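Local coordinates for protein flavocytochrome C3 fumarate reductase (Shewanella frigidimarina, PDB 1QO8) that reduces fumarate to succinate, using FAD and four covalently bound c-type hemes, and may also take part in electron transport to ferric iron, at residues T449-V453 / A454-K458. Numbering follows the deposited sequence.
Sequences TGMKV and ADLAK
With CG of both Lys452 and Asp455 turned anti to its own carbonyl carbon (chi1 -59° and -61°), the two side chains run side by side in the same direction. The contact is made by the aliphatic part of the lysine: its extended chain passes alongside the carboxylate, Lys452 CD lying 3.6 Å from Asp455 OD1. Lys452 NZ stays 4.1 Å from Asp455 OD2, beyond a salt bridge, so the opposite charges probably attract only across a gap; Asn388 ND2 donates a hydrogen bond to that oxygen, which helps fix the carboxylate's rotation. On the buried side, Met451 SD meets a methyl of Leu456 at 3.9 Å (CD1), the two side chains crossing at a slant. Leu456 also packs on helix 442-448, while Met451 reaches Trp413 and Ile415, so that the link between the helices lies against strand 412-417. Lys452 occupies the N-cap position, and its carbonyl takes the first i to i+4 bond of helix 453-469: Leu456 N donates to Lys452 O at 2.9 Å, nearly straight at 173°. Ala457 N follows, to Val453 O at 3.1 Å. Away from flavin and hemes, this is a short link between consecutive helices, a Schellman C-cap at Gly450, whose phi is positive, followed at once by the N-terminus of helix 453-469.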
loop_
_atom_site.group_PDB
_atom_site.type_symbol
_atom_site.label_atom_id
_atom_site.label_comp_id
_atom_site.label_asym_id
_atom_site.label_seq_id
_atom_site.Cartn_x
_atom_site.Cartn_y
_atom_site.Cartn_z
ATOM N N THR A 449 -25.153 31.494 1.984
ATOM C CA THR A 449 -24.126 30.446 2.180
ATOM C C THR A 449 -23.984 29.978 3.579
ATOM O O THR A 449 -23.010 29.281 3.929
ATOM C CB THR A 449 -22.780 31.090 1.706
ATOM O OG1 THR A 449 -22.604 32.262 2.510
ATOM C CG2 THR A 449 -22.920 31.472 0.246
ATOM N N GLY A 450 -24.809 30.431 4.522
ATOM C CA GLY A 450 -24.545 30.142 5.938
ATOM C C GLY A 450 -23.267 30.701 6.519
ATOM O O GLY A 450 -22.767 30.183 7.557
ATOM N N MET A 451 -22.670 31.799 6.030
ATOM C CA MET A 451 -21.574 32.417 6.800
ATOM C C MET A 451 -22.151 33.298 7.903
ATOM O O MET A 451 -23.331 33.720 7.799
ATOM C CB MET A 451 -20.685 33.219 5.833
ATOM C CG MET A 451 -19.973 32.345 4.793
ATOM S SD MET A 451 -19.008 33.366 3.675
ATOM C CE MET A 451 -19.366 32.846 2.040
ATOM N N LYS A 452 -21.364 33.642 8.893
ATOM C CA LYS A 452 -21.771 34.676 9.887
ATOM C C LYS A 452 -21.788 36.037 9.201
ATOM O O LYS A 452 -20.764 36.436 8.632
ATOM C CB LYS A 452 -20.789 34.698 11.044
ATOM C CG LYS A 452 -20.677 33.355 11.792
ATOM C CD LYS A 452 -20.101 33.596 13.177
ATOM C CE LYS A 452 -19.659 32.349 13.933
ATOM N NZ LYS A 452 -18.662 32.561 15.028
ATOM N N VAL A 453 -22.863 36.766 9.239
ATOM C CA VAL A 453 -22.997 38.117 8.730
ATOM C C VAL A 453 -21.896 39.040 9.226
ATOM O O VAL A 453 -21.199 39.675 8.459
ATOM C CB VAL A 453 -24.380 38.682 9.142
ATOM C CG1 VAL A 453 -24.439 40.173 8.798
ATOM C CG2 VAL A 453 -25.485 37.928 8.405
ATOM N N ALA A 454 -21.622 39.058 10.522
ATOM C CA ALA A 454 -20.573 39.932 11.077
ATOM C C ALA A 454 -19.157 39.527 10.721
ATOM O O ALA A 454 -18.204 40.295 10.442
ATOM C CB ALA A 454 -20.849 40.009 12.582
ATOM N N ASP A 455 -18.906 38.223 10.699
ATOM C CA ASP A 455 -17.571 37.764 10.249
ATOM C C ASP A 455 -17.355 38.092 8.762
ATOM O O ASP A 455 -16.310 38.684 8.443
ATOM C CB ASP A 455 -17.354 36.304 10.570
ATOM C CG ASP A 455 -17.397 35.943 12.026
ATOM O OD1 ASP A 455 -18.088 36.549 12.883
ATOM O OD2 ASP A 455 -16.659 34.996 12.386
ATOM N N LEU A 456 -18.303 37.814 7.883
ATOM C CA LEU A 456 -18.082 38.102 6.463
ATOM C C LEU A 456 -17.891 39.604 6.192
ATOM O O LEU A 456 -17.019 39.955 5.402
ATOM C CB LEU A 456 -19.186 37.630 5.518
ATOM C CG LEU A 456 -18.874 37.768 4.027
ATOM C CD1 LEU A 456 -17.604 37.022 3.569
ATOM C CD2 LEU A 456 -20.034 37.321 3.180
ATOM N N ALA A 457 -18.787 40.440 6.740
ATOM C CA ALA A 457 -18.678 41.885 6.602
ATOM C C ALA A 457 -17.369 42.417 7.184
ATOM O O ALA A 457 -16.790 43.280 6.597
ATOM C CB ALA A 457 -19.800 42.610 7.402
ATOM N N LYS A 458 -16.849 41.803 8.278
ATOM C CA LYS A 458 -15.536 42.232 8.726
ATOM C C LYS A 458 -14.452 41.822 7.746
ATOM O O LYS A 458 -13.446 42.495 7.530
ATOM C CB LYS A 458 -15.290 41.664 10.137
ATOM C CG LYS A 458 -13.851 41.952 10.561
ATOM C CD LYS A 458 -13.428 41.407 11.901
ATOM C CE LYS A 458 -12.072 41.983 12.362
ATOM N NZ LYS A 458 -12.056 43.504 12.194
#